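Local coordinates for lactaldehyde dehydrogenase (Escherichia coli, PDB 2IMP), which oxidises L-lactaldehyde irreversibly to L-lactate with NAD+ as the hydride acceptor, acts also on glycolaldehyde, and serves the breakdown of L-fucose and L-rhamnose, at residues V3-M9 against V34-P39; W71-I75 against V192-P198; G95-Q99 against P317-I323; K140-G144 against L168-T172. One frame throughout, in Å; residues are numbered along the deposited sequence.

From the N terminus, interaction 1 comes first: 34-39 returns to pair with 3-9 and closes a short loop of strands 14-16 and 23-27, forming a four-stranded mixed sheet. Interaction 2 opens at 71-75 on helix 65-81 and interaction 3 at 95-99, which runs into helix 98-116. Interaction 4 then opens and closes within both of these loops, tying strand 134-149 to the end of helix 155-168. Interaction 2 closes at 192-198, the end of helix 183-195, and interaction 3 at 317-323, the loop before helix 331-346, so these two cross. Interactions 2 and 4 touch, Leu72 CD1 lying 3.9 Å from Leu168 CB; interactions 3 and 4 sit on opposite sides of the chain's centre.

Interaction 1: residues V3-M9 against V34-P39; sequences VPVQHPM and VISRIP
Gln6 and Arg37 form the firm bridge of a parallel strand pair, in which the N-terminal residues join strand 34-39 in a four-stranded mixed sheet. Two backbone bonds clasp Arg37: its N donates to Val5 O (2.9 Å), and its O receives His7 N, also at 2.9 Å. Just before it, Ile35 and Ser36 both face Val26 of strand 23-27, a classic beta bulge.

The polar side-chain bond lies on the face bearing Gln6 and Arg37. Arg37 bends at chi3 (-80°), which brings NE to Gln6 OE1 at 3.1 Å, with the oxygen in the guanidinium plane although the amide stands almost upright to it, at 84°. Pro4, entered through a cis peptide, sets CG over one guanidinium face. A leucine in place of Arg37 would probably leave Gln6 OE1 without this donor and Pro4 without its flat partner.

By the face of Val5 and Ser36, His7 NE2 comes within 3.9 Å of Ser36 CB, and OD1 of Asn183 in helix 183-195 is hydrogen-bonded to Ser36 OG and weakly to His7 NE2. Apolar contacts lie at both ends: Pro4 CB is 4.0 Å from Val34 CG1, and Met9 slides past Pro39, its CE 3.6 Å from Pro39 CG.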
loop_
_atom_site.group_PDB
_atom_site.type_symbol
_atom_site.label_atom_id
_atom_site.label_comp_id
_atom_site.label_asym_id
_atom_site.label_seq_id
_atom_site.Cartn_x
_atom_site.Cartn_y
_atom_site.Cartn_z
ATOM N N VAL A 3 17.874 29.044 -39.202
ATOM C CA VAL A 3 18.577 30.363 -39.143
ATOM C C VAL A 3 19.999 30.301 -39.779
ATOM O O VAL A 3 20.339 31.130 -40.625
ATOM C CB VAL A 3 18.683 30.864 -37.684
ATOM C CG1 VAL A 3 19.348 32.230 -37.643
ATOM C CG2 VAL A 3 17.296 30.907 -37.047
ATOM N N PRO A 4 20.837 29.334 -39.360
ATOM C CA PRO A 4 20.564 28.316 -38.343
ATOM C C PRO A 4 20.882 28.892 -36.946
ATOM O O PRO A 4 22.015 29.284 -36.664
ATOM C CB PRO A 4 21.496 27.178 -38.738
ATOM C CG PRO A 4 22.674 27.900 -39.279
ATOM C CD PRO A 4 22.051 28.989 -40.122
ATOM N N VAL A 5 19.866 28.955 -36.096
ATOM C CA VAL A 5 20.034 29.494 -34.760
ATOM C C VAL A 5 21.078 28.744 -33.914
ATOM O O VAL A 5 21.206 27.523 -33.999
ATOM C CB VAL A 5 18.680 29.507 -34.002
ATOM C CG1 VAL A 5 18.130 28.093 -33.898
ATOM C CG2 VAL A 5 18.853 30.111 -32.616
ATOM N N GLN A 6 21.837 29.500 -33.131
ATOM C CA GLN A 6 22.839 28.923 -32.246
ATOM C C GLN A 6 22.312 28.945 -30.798
ATOM O O GLN A 6 22.217 30.001 -30.175
ATOM C CB GLN A 6 24.157 29.699 -32.370
ATOM C CG GLN A 6 24.590 29.841 -33.836
ATOM C CD GLN A 6 26.100 29.956 -34.002
ATOM O OE1 GLN A 6 26.654 29.444 -34.988
ATOM N NE2 GLN A 6 26.768 30.640 -33.088
ATOM N N HIS A 7 21.953 27.770 -30.295
ATOM C CA HIS A 7 21.368 27.645 -28.966
ATOM C C HIS A 7 22.303 27.774 -27.754
ATOM O O HIS A 7 23.458 27.343 -27.782
ATOM C CB HIS A 7 20.618 26.311 -28.862
ATOM C CG HIS A 7 19.417 26.217 -29.752
ATOM N ND1 HIS A 7 18.353 27.087 -29.657
ATOM C CD2 HIS A 7 19.106 25.352 -30.744
ATOM C CE1 HIS A 7 17.437 26.761 -30.552
ATOM N NE2 HIS A 7 17.870 25.710 -31.226
ATOM N N PRO A 8 21.799 28.406 -26.682
ATOM C CA PRO A 8 22.545 28.595 -25.439
ATOM C C PRO A 8 22.052 27.501 -24.465
ATOM O O PRO A 8 20.999 26.892 -24.688
ATOM C CB PRO A 8 22.090 29.967 -24.974
ATOM C CG PRO A 8 20.635 29.943 -25.348
ATOM C CD PRO A 8 20.647 29.329 -26.736
ATOM N N MET A 9 22.815 27.254 -23.409
ATOM C CA MET A 9 22.390 26.290 -22.415
ATOM C C MET A 9 21.521 26.982 -21.351
ATOM O O MET A 9 21.443 28.213 -21.318
ATOM C CB MET A 9 23.606 25.639 -21.738
ATOM C CG MET A 9 24.428 24.731 -22.654
ATOM S SD MET A 9 25.818 23.906 -21.813
ATOM C CE MET A 9 27.101 24.032 -23.081
ATOM N N VAL A 34 20.872 21.839 -42.357
ATOM C CA VAL A 34 21.153 22.295 -41.002
ATOM C C VAL A 34 20.070 23.250 -40.451
ATOM O O VAL A 34 19.918 24.374 -40.922
ATOM C CB VAL A 34 22.529 22.990 -40.932
ATOM C CG1 VAL A 34 22.819 23.443 -39.507
ATOM C CG2 VAL A 34 23.610 22.032 -41.414
ATOM N N ILE A 35 19.328 22.782 -39.456
ATOM C CA ILE A 35 18.256 23.572 -38.877
ATOM C C ILE A 35 18.653 24.383 -37.623
ATOM O O ILE A 35 17.997 25.359 -37.257
ATOM C CB ILE A 35 17.061 22.659 -38.559
ATOM C CG1 ILE A 35 17.465 21.603 -37.528
ATOM C CG2 ILE A 35 16.599 21.968 -39.839
ATOM C CD1 ILE A 35 16.396 20.556 -37.265
ATOM N N SER A 36 19.737 23.964 -36.987
ATOM C CA SER A 36 20.232 24.641 -35.804
ATOM C C SER A 36 21.599 24.132 -35.365
ATOM O O SER A 36 22.103 23.144 -35.897
ATOM C CB SER A 36 19.247 24.482 -34.640
ATOM O OG SER A 36 19.178 23.132 -34.211
ATOM N N ARG A 37 22.185 24.824 -34.398
ATOM C CA ARG A 37 23.473 24.450 -33.858
ATOM C C ARG A 37 23.530 24.547 -32.323
ATOM O O ARG A 37 22.998 25.485 -31.726
ATOM C CB ARG A 37 24.578 25.320 -34.469
ATOM C CG ARG A 37 24.951 24.944 -35.906
ATOM C CD ARG A 37 26.231 25.647 -36.346
ATOM N NE ARG A 37 25.993 27.030 -36.744
ATOM C CZ ARG A 37 25.603 27.396 -37.962
ATOM N NH1 ARG A 37 25.414 26.481 -38.904
ATOM N NH2 ARG A 37 25.393 28.677 -38.238
ATOM N N ILE A 38 24.154 23.558 -31.697
ATOM C CA ILE A 38 24.285 23.566 -30.253
ATOM C C ILE A 38 25.739 23.494 -29.803
ATOM O O ILE A 38 26.596 22.963 -30.512
ATOM C CB ILE A 38 23.524 22.388 -29.594
ATOM C CG1 ILE A 38 24.038 21.062 -30.151
ATOM C CG2 ILE A 38 22.030 22.547 -29.814
ATOM C CD1 ILE A 38 23.540 19.848 -29.389
ATOM N N PRO A 39 26.031 24.038 -28.623
ATOM C CA PRO A 39 27.410 23.989 -28.155
ATOM C C PRO A 39 27.949 22.572 -27.957
ATOM O O PRO A 39 27.220 21.664 -27.548
ATOM C CB PRO A 39 27.365 24.784 -26.848
ATOM C CG PRO A 39 25.935 24.733 -26.433
ATOM C CD PRO A 39 25.200 24.854 -27.728
#

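Interaction 2: residues W71-I75 against V192-P198; sequences WLRKI and VDEIGLP. With SO4 (sulfate ion), chain C.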
loop_
_atom_site.group_PDB
_atom_site.type_symbol
_atom_site.label_atom_id
_atom_site.label_comp_id
_atom_site.label_asym_id
_atom_site.label_seq_id
_atom_site.Cartn_x
_atom_site.Cartn_y
_atom_site.Cartn_z
ATOM N N TRP A 71 4.082 24.487 -9.596
ATOM C CA TRP A 71 5.104 24.853 -10.565
ATOM C C TRP A 71 5.052 23.952 -11.814
ATOM O O TRP A 71 5.166 24.431 -12.947
ATOM C CB TRP A 71 6.502 24.776 -9.933
ATOM C CG TRP A 71 6.842 25.983 -9.108
ATOM C CD1 TRP A 71 7.072 26.029 -7.762
ATOM C CD2 TRP A 71 6.971 27.328 -9.582
ATOM N NE1 TRP A 71 7.337 27.321 -7.369
ATOM C CE2 TRP A 71 7.280 28.136 -8.465
ATOM C CE3 TRP A 71 6.853 27.925 -10.844
ATOM C CZ2 TRP A 71 7.473 29.517 -8.576
ATOM C CZ3 TRP A 71 7.044 29.298 -10.952
ATOM C CH2 TRP A 71 7.351 30.078 -9.823
ATOM N N LEU A 72 4.872 22.651 -11.584
ATOM C CA LEU A 72 4.768 21.700 -12.683
ATOM C C LEU A 72 3.552 21.992 -13.579
ATOM O O LEU A 72 3.639 21.915 -14.797
ATOM C CB LEU A 72 4.686 20.266 -12.148
ATOM C CG LEU A 72 5.954 19.656 -11.543
ATOM C CD1 LEU A 72 5.633 18.267 -10.994
ATOM C CD2 LEU A 72 7.044 19.565 -12.609
ATOM N N ARG A 73 2.427 22.332 -12.959
ATOM C CA ARG A 73 1.227 22.665 -13.725
ATOM C C ARG A 73 1.412 23.909 -14.613
ATOM O O ARG A 73 0.830 24.003 -15.691
ATOM C CB ARG A 73 0.035 22.864 -12.787
ATOM C CG ARG A 73 -0.596 21.553 -12.372
ATOM C CD ARG A 73 -1.473 21.678 -11.145
ATOM N NE ARG A 73 -1.968 20.358 -10.767
ATOM C CZ ARG A 73 -2.317 20.003 -9.534
ATOM N NH1 ARG A 73 -2.230 20.874 -8.532
ATOM N NH2 ARG A 73 -2.745 18.765 -9.304
ATOM N N LYS A 74 2.214 24.857 -14.141
ATOM C CA LYS A 74 2.496 26.041 -14.932
ATOM C C LYS A 74 3.291 25.667 -16.183
ATOM O O LYS A 74 3.094 26.242 -17.254
ATOM C CB LYS A 74 3.286 27.064 -14.112
ATOM C CG LYS A 74 2.468 27.696 -13.004
ATOM C CD LYS A 74 3.292 28.653 -12.174
ATOM C CE LYS A 74 2.444 29.262 -11.070
ATOM N NZ LYS A 74 3.270 30.137 -10.183
ATOM N N ILE A 75 4.184 24.690 -16.031
ATOM C CA ILE A 75 4.972 24.233 -17.161
ATOM C C ILE A 75 4.110 23.508 -18.218
ATOM O O ILE A 75 4.226 23.775 -19.410
ATOM C CB ILE A 75 6.123 23.302 -16.708
ATOM C CG1 ILE A 75 7.125 24.099 -15.871
ATOM C CG2 ILE A 75 6.812 22.692 -17.931
ATOM C CD1 ILE A 75 8.204 23.261 -15.219
ATOM N N VAL A 192 10.133 26.939 -19.001
ATOM C CA VAL A 192 10.579 26.930 -17.618
ATOM C C VAL A 192 11.065 28.326 -17.189
ATOM O O VAL A 192 10.758 28.813 -16.097
ATOM C CB VAL A 192 11.733 25.922 -17.426
ATOM C CG1 VAL A 192 12.389 26.122 -16.063
ATOM C CG2 VAL A 192 11.197 24.492 -17.562
ATOM N N ASP A 193 11.820 28.959 -18.078
ATOM C CA ASP A 193 12.331 30.293 -17.809
ATOM C C ASP A 193 11.207 31.348 -17.745
ATOM O O ASP A 193 11.173 32.184 -16.847
ATOM C CB ASP A 193 13.333 30.694 -18.886
ATOM C CG ASP A 193 14.091 31.949 -18.528
ATOM O OD1 ASP A 193 14.208 32.830 -19.400
ATOM O OD2 ASP A 193 14.574 32.052 -17.380
ATOM N N GLU A 194 10.287 31.275 -18.700
ATOM C CA GLU A 194 9.169 32.206 -18.754
ATOM C C GLU A 194 8.222 32.166 -17.545
ATOM O O GLU A 194 7.764 33.211 -17.091
ATOM C CB GLU A 194 8.360 31.982 -20.027
ATOM C CG GLU A 194 8.878 32.756 -21.210
ATOM C CD GLU A 194 8.275 32.283 -22.515
ATOM O OE1 GLU A 194 7.052 32.004 -22.541
ATOM O OE2 GLU A 194 9.027 32.198 -23.514
ATOM N N ILE A 195 7.928 30.971 -17.037
ATOM C CA ILE A 195 7.036 30.867 -15.888
ATOM C C ILE A 195 7.727 31.160 -14.552
ATOM O O ILE A 195 7.084 31.221 -13.514
ATOM C CB ILE A 195 6.372 29.480 -15.791
ATOM C CG1 ILE A 195 7.435 28.407 -15.531
ATOM C CG2 ILE A 195 5.603 29.192 -17.073
ATOM C CD1 ILE A 195 6.880 27.159 -14.918
ATOM N N GLY A 196 9.046 31.318 -14.603
ATOM C CA GLY A 196 9.800 31.645 -13.409
ATOM C C GLY A 196 10.174 30.557 -12.420
ATOM O O GLY A 196 10.391 30.864 -11.243
ATOM N N LEU A 197 10.249 29.301 -12.857
ATOM C CA LEU A 197 10.641 28.235 -11.939
ATOM C C LEU A 197 11.907 28.625 -11.133
ATOM O O LEU A 197 12.879 29.119 -11.706
ATOM C CB LEU A 197 10.929 26.944 -12.712
ATOM C CG LEU A 197 11.154 25.682 -11.866
ATOM C CD1 LEU A 197 9.825 25.257 -11.244
ATOM C CD2 LEU A 197 11.715 24.546 -12.731
ATOM N N PRO A 198 11.898 28.416 -9.806
ATOM C CA PRO A 198 13.076 28.773 -9.006
ATOM C C PRO A 198 14.392 28.319 -9.681
ATOM O O PRO A 198 14.514 27.174 -10.129
ATOM C CB PRO A 198 12.827 28.056 -7.682
ATOM C CG PRO A 198 11.330 28.116 -7.564
ATOM C CD PRO A 198 10.872 27.765 -8.974
HETATM S S SO4 C . -2.323 25.140 -8.860
HETATM O O1 SO4 C . -2.097 24.676 -10.244
HETATM O O2 SO4 C . -1.692 24.197 -7.916
HETATM O O3 SO4 C . -1.732 26.480 -8.685
HETATM O O4 SO4 C . -3.774 25.203 -8.598
#
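Trp71 lays one face of its indole on the turn that follows helix 183-195. Pro198 CD sits over the five-membered ring, 3.9 Å from its centroid, and Leu197 CA over the six-membered ring, 4.2 Å from its centroid; both are CH-pi contacts. Over the opposite face, toward the rim, comes Lys74 NZ at the end of a fully extended chain one helical turn on. At the edge, in the ring plane, lies Ile195 O, 3.2 Å from Trp71 CZ3. Trp71 CG is anti to its own carbonyl carbon (chi1 -80°), which turns the indole out between its own helix 65-81 and helix 183-195. Trp60 of helix 43-62 meets the same indole with its ring plane at about 45°.

Below the indole the contact is aliphatic. Leu197 CD1 tucks against Trp71 CB at 3.6 Å, and Ile75 crosses Ile195 at about a right angle, its CG1 only 3.2 Å from Ile195 CD1, tighter than usual for two carbons. Ile75 CD1 also reaches Val192 CG2 at 4.0 Å.

Arg73 points away from all this. It makes a salt bridge with Glu117 of a second subunit, and a sulfate, probably from the crystallisation liquor, has O2 at the guanidinium edge, weakly bonded to Arg73 NH1 at 3.4 Å; Ser70 OG also binds that ion.

What Trp71 packs on is thus a helix terminus: Gly196, with positive phi (80°), ends helix 183-195 in a Schellman motif.

Interaction 3: residues G95-Q99 against P317-I323; sequences GKIQQ and PAERNDI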
loop_
_atom_site.group_PDB
_atom_site.type_symbol
_atom_site.label_atom_id
_atom_site.label_comp_id
_atom_site.label_asym_id
_atom_site.label_seq_id
_atom_site.Cartn_x
_atom_site.Cartn_y
_atom_site.Cartn_z
ATOM N N GLY A 95 12.085 13.797 -37.428
ATOM C CA GLY A 95 11.599 13.096 -38.598
ATOM C C GLY A 95 10.306 12.319 -38.422
ATOM O O GLY A 95 9.951 11.506 -39.278
ATOM N N LYS A 96 9.597 12.535 -37.321
ATOM C CA LYS A 96 8.341 11.825 -37.146
ATOM C C LYS A 96 7.150 12.562 -37.797
ATOM O O LYS A 96 7.165 13.788 -37.926
ATOM C CB LYS A 96 8.049 11.569 -35.663
ATOM C CG LYS A 96 7.825 12.805 -34.823
ATOM C CD LYS A 96 7.014 12.456 -33.574
ATOM C CE LYS A 96 7.690 11.385 -32.721
ATOM N NZ LYS A 96 6.781 10.867 -31.657
ATOM N N ILE A 97 6.140 11.809 -38.210
ATOM C CA ILE A 97 4.977 12.401 -38.854
ATOM C C ILE A 97 4.206 13.394 -37.967
ATOM O O ILE A 97 4.118 13.218 -36.748
ATOM C CB ILE A 97 4.015 11.307 -39.356
ATOM C CG1 ILE A 97 3.438 10.527 -38.176
ATOM C CG2 ILE A 97 4.768 10.357 -40.294
ATOM C CD1 ILE A 97 2.404 9.491 -38.578
ATOM N N GLN A 98 3.672 14.438 -38.596
ATOM C CA GLN A 98 2.928 15.474 -37.890
ATOM C C GLN A 98 1.940 14.964 -36.823
ATOM O O GLN A 98 1.900 15.487 -35.717
ATOM C CB GLN A 98 2.170 16.348 -38.894
ATOM C CG GLN A 98 3.054 17.251 -39.743
ATOM C CD GLN A 98 2.287 17.907 -40.879
ATOM O OE1 GLN A 98 1.231 18.501 -40.665
ATOM N NE2 GLN A 98 2.815 17.803 -42.094
ATOM N N GLN A 99 1.154 13.949 -37.165
ATOM C CA GLN A 99 0.179 13.417 -36.222
ATOM C C GLN A 99 0.786 12.865 -34.925
ATOM O O GLN A 99 0.241 13.075 -33.843
ATOM C CB GLN A 99 -0.680 12.329 -36.883
ATOM C CG GLN A 99 -1.597 12.846 -37.968
ATOM C CD GLN A 99 -0.937 12.976 -39.331
ATOM O OE1 GLN A 99 0.293 12.838 -39.458
ATOM N NE2 GLN A 99 -1.728 13.237 -40.356
ATOM N N PRO A 317 7.915 14.485 -43.449
ATOM C CA PRO A 317 6.810 14.773 -42.526
ATOM C C PRO A 317 6.271 16.217 -42.642
ATOM O O PRO A 317 5.071 16.453 -42.530
ATOM C CB PRO A 317 7.428 14.521 -41.151
ATOM C CG PRO A 317 8.500 13.536 -41.426
ATOM C CD PRO A 317 9.106 14.047 -42.706
ATOM N N ALA A 318 7.175 17.165 -42.849
ATOM C CA ALA A 318 6.799 18.569 -42.962
ATOM C C ALA A 318 5.974 18.923 -44.221
ATOM O O ALA A 318 5.168 19.853 -44.198
ATOM C CB ALA A 318 8.052 19.443 -42.906
ATOM N N GLU A 319 6.176 18.171 -45.297
ATOM C CA GLU A 319 5.473 18.437 -46.545
ATOM C C GLU A 319 4.318 17.477 -46.861
ATOM O O GLU A 319 3.531 17.714 -47.777
ATOM C CB GLU A 319 6.468 18.436 -47.704
ATOM C CG GLU A 319 7.658 19.339 -47.462
ATOM C CD GLU A 319 8.334 19.770 -48.740
ATOM O OE1 GLU A 319 8.736 18.890 -49.534
ATOM O OE2 GLU A 319 8.464 20.996 -48.950
ATOM N N ARG A 320 4.235 16.401 -46.091
ATOM C CA ARG A 320 3.188 15.413 -46.272
ATOM C C ARG A 320 2.481 15.025 -44.966
ATOM O O ARG A 320 3.096 14.461 -44.064
ATOM C CB ARG A 320 3.762 14.153 -46.930
ATOM C CG ARG A 320 4.280 14.378 -48.337
ATOM C CD ARG A 320 3.428 13.647 -49.353
ATOM N NE ARG A 320 3.698 12.215 -49.338
ATOM C CZ ARG A 320 3.002 11.311 -50.016
ATOM N NH1 ARG A 320 1.979 11.681 -50.770
ATOM N NH2 ARG A 320 3.335 10.034 -49.941
ATOM N N ASN A 321 1.201 15.358 -44.871
ATOM C CA ASN A 321 0.422 15.009 -43.698
ATOM C C ASN A 321 -0.466 13.786 -43.970
ATOM O O ASN A 321 -1.417 13.511 -43.239
ATOM C CB ASN A 321 -0.456 16.186 -43.272
ATOM C CG ASN A 321 -1.572 16.460 -44.256
ATOM O OD1 ASN A 321 -1.326 16.709 -45.435
ATOM N ND2 ASN A 321 -2.808 16.411 -43.777
ATOM N N ASP A 322 -0.133 13.076 -45.045
ATOM C CA ASP A 322 -0.868 11.887 -45.459
ATOM C C ASP A 322 0.008 10.619 -45.521
ATOM O O ASP A 322 -0.365 9.621 -46.136
ATOM C CB ASP A 322 -1.504 12.120 -46.832
ATOM C CG ASP A 322 -0.480 12.117 -47.958
ATOM O OD1 ASP A 322 0.559 12.798 -47.821
ATOM O OD2 ASP A 322 -0.718 11.436 -48.978
ATOM N N ILE A 323 1.179 10.695 -44.899
ATOM C CA ILE A 323 2.101 9.570 -44.857
ATOM C C ILE A 323 2.176 8.914 -43.469
ATOM O O ILE A 323 1.977 9.572 -42.448
ATOM C CB ILE A 323 3.531 9.989 -45.252
ATOM C CG1 ILE A 323 4.043 11.064 -44.289
ATOM C CG2 ILE A 323 3.549 10.490 -46.687
ATOM C CD1 ILE A 323 5.517 11.393 -44.461
HETATM O O HOH W 1 3.685 13.819 -41.428
HETATM O O HOH W 2 1.649 12.305 -42.054
#
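Gln98 reaches from the first turn of helix 98-116 to Pro317, in the loop that leads from helix 298-310 to helix 331-346. Ile97 holds the N-cap position, so both glutamines stand at a helix start. Gln98 has CG beside its backbone N (chi1 -70°) and runs extended from there (chi2 170°), which carries the amide clear across the gap. Its NE2 then donates to Pro317 O at 2.7 Å, in an almost straight bond lying in both the amide and the carbonyl plane. The same amide rests along Asn321 CB. With an alanine here, Pro317 O is likely to lose its side-chain donor, and the amide that rests along Asn321 CB would be gone.

Gln99 begins the same way but bends at chi2 (84°), which folds its amide back toward the loop. NE2 gives a bond of 2.9 Å to Asn321 O, tilted from the plane of that carbonyl, while Gln99 OE1 lies 3.0 Å from a water that also meets Ile323 O. A second water accepts the backbone N-H of Gln98, at the N-terminal end of the helix, and sits within hydrogen-bonding distance of Arg320 O, 2.8 Å away.

Lys96 turns away, to a salt bridge with Glu104 and a cation-pi contact with Phe154, a residue of the lactate pocket. Ile97 CG2 packs at 4.1 Å from Ile323 CG1. The Pro317 ring meets backbone carbonyls: CB is 3.3 Å from Lys96 O, and CG is 3.3 Å from Gly95 O.

Interaction 4: residues K140-G144 against L168-T172; sequences KRALG and LTGNT
Asn171 OD1 accepts two successive backbone N-H groups. Gly144 N is the better placed, 2.9 Å from Asn171 OD1, in the carbonyl plane and at 157° at its hydrogen; Leu143 N is nearer to OD1, at 2.6 Å, but so bent (129°) that its bond is weak. With chi1 at -56°, CG of Asn171 lies beside the backbone N and the amide reaches the turn at 143-144. The other end of the amide is held too, ND2 donating to the backbone oxygens of Tyr469 and Ala166, so the flip of this buried group is fixed from both ends.

Next along, Thr172 N donates to Gly144 O at 3.1 Å, starting the parallel pairing that goes on between Thr172 and Thr146. Gly144 has backbone angles that call for glycine, since a CB would be jammed against the preceding carbonyl O.

Ala142 presses its methyl on the helix end: CB is 3.2 Å from Thr169 O and 3.6 Å from Gly170 C. Gly170 closes helix 155-168 with a Schellman motif, and a CB there would crowd both Ala142 CB and its own preceding carbonyl.

The contact thus pins the return of a beta-alpha-beta crossover, where helix 155-168 hands over to strand 172-176 beside its parallel neighbour, strand 134-149. Helix 43-62 lies alongside, with Gln57 on Ala142 and Thr172, while strand 470-478 runs antiparallel to 134-149.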
loop_
_atom_site.group_PDB
_atom_site.type_symbol
_atom_site.label_atom_id
_atom_site.label_comp_id
_atom_site.label_asym_id
_atom_site.label_seq_id
_atom_site.Cartn_x
_atom_site.Cartn_y
_atom_site.Cartn_z
ATOM N N LYS A 140 9.696 9.335 3.380
ATOM C CA LYS A 140 10.131 9.340 1.992
ATOM C C LYS A 140 10.802 10.688 1.669
ATOM O O LYS A 140 10.141 11.726 1.665
ATOM C CB LYS A 140 8.936 9.126 1.059
ATOM C CG LYS A 140 8.312 7.741 1.146
ATOM C CD LYS A 140 9.314 6.676 0.723
ATOM C CE LYS A 140 8.677 5.300 0.702
ATOM N NZ LYS A 140 7.477 5.273 -0.174
ATOM N N ARG A 141 12.108 10.666 1.436
ATOM C CA ARG A 141 12.844 11.890 1.143
ATOM C C ARG A 141 13.351 11.965 -0.298
ATOM O O ARG A 141 13.461 10.945 -0.972
ATOM C CB ARG A 141 14.064 12.017 2.067
ATOM C CG ARG A 141 13.808 11.788 3.547
ATOM C CD ARG A 141 12.896 12.842 4.139
ATOM N NE ARG A 141 12.935 12.812 5.599
ATOM C CZ ARG A 141 12.085 13.462 6.392
ATOM N NH1 ARG A 141 11.111 14.198 5.870
ATOM N NH2 ARG A 141 12.212 13.379 7.711
ATOM N N ALA A 142 13.656 13.175 -0.756
ATOM C CA ALA A 142 14.200 13.346 -2.090
ATOM C C ALA A 142 15.648 12.803 -2.157
ATOM O O ALA A 142 16.302 12.659 -1.123
ATOM C CB ALA A 142 14.191 14.819 -2.471
ATOM N N LEU A 143 16.121 12.485 -3.352
ATOM C CA LEU A 143 17.487 12.007 -3.500
ATOM C C LEU A 143 18.481 13.169 -3.427
ATOM O O LEU A 143 19.571 13.049 -2.879
ATOM C CB LEU A 143 17.664 11.297 -4.845
ATOM C CG LEU A 143 16.676 10.177 -5.151
ATOM C CD1 LEU A 143 17.042 9.522 -6.491
ATOM C CD2 LEU A 143 16.712 9.158 -4.005
ATOM N N GLY A 144 18.062 14.296 -3.990
ATOM C CA GLY A 144 18.899 15.480 -4.014
ATOM C C GLY A 144 19.010 15.923 -5.455
ATOM O O GLY A 144 18.009 16.281 -6.073
ATOM N N LEU A 168 8.610 16.905 -8.526
ATOM C CA LEU A 168 7.500 16.680 -7.612
ATOM C C LEU A 168 7.960 16.198 -6.220
ATOM O O LEU A 168 7.496 16.695 -5.203
ATOM C CB LEU A 168 6.527 15.660 -8.218
ATOM C CG LEU A 168 5.155 15.461 -7.547
ATOM C CD1 LEU A 168 5.311 14.716 -6.219
ATOM C CD2 LEU A 168 4.481 16.821 -7.337
ATOM N N THR A 169 8.891 15.245 -6.213
ATOM C CA THR A 169 9.416 14.671 -4.982
ATOM C C THR A 169 10.509 15.498 -4.256
ATOM O O THR A 169 11.087 15.047 -3.262
ATOM C CB THR A 169 9.951 13.242 -5.247
ATOM O OG1 THR A 169 10.876 13.266 -6.343
ATOM C CG2 THR A 169 8.795 12.299 -5.594
ATOM N N GLY A 170 10.790 16.696 -4.763
ATOM C CA GLY A 170 11.776 17.544 -4.115
ATOM C C GLY A 170 13.207 17.501 -4.625
ATOM O O GLY A 170 14.101 18.067 -3.995
ATOM N N ASN A 171 13.443 16.813 -5.734
ATOM C CA ASN A 171 14.779 16.760 -6.322
ATOM C C ASN A 171 14.973 17.891 -7.336
ATOM O O ASN A 171 13.998 18.461 -7.811
ATOM C CB ASN A 171 15.002 15.459 -7.114
ATOM C CG ASN A 171 14.765 14.209 -6.297
ATOM O OD1 ASN A 171 15.668 13.758 -5.573
ATOM N ND2 ASN A 171 13.575 13.639 -6.389
ATOM N N THR A 172 16.221 18.223 -7.631
ATOM C CA THR A 172 16.493 19.184 -8.685
ATOM C C THR A 172 17.078 18.387 -9.852
ATOM O O THR A 172 17.502 17.245 -9.655
ATOM C CB THR A 172 17.460 20.314 -8.248
ATOM O OG1 THR A 172 18.672 19.761 -7.719
ATOM C CG2 THR A 172 16.794 21.187 -7.206
#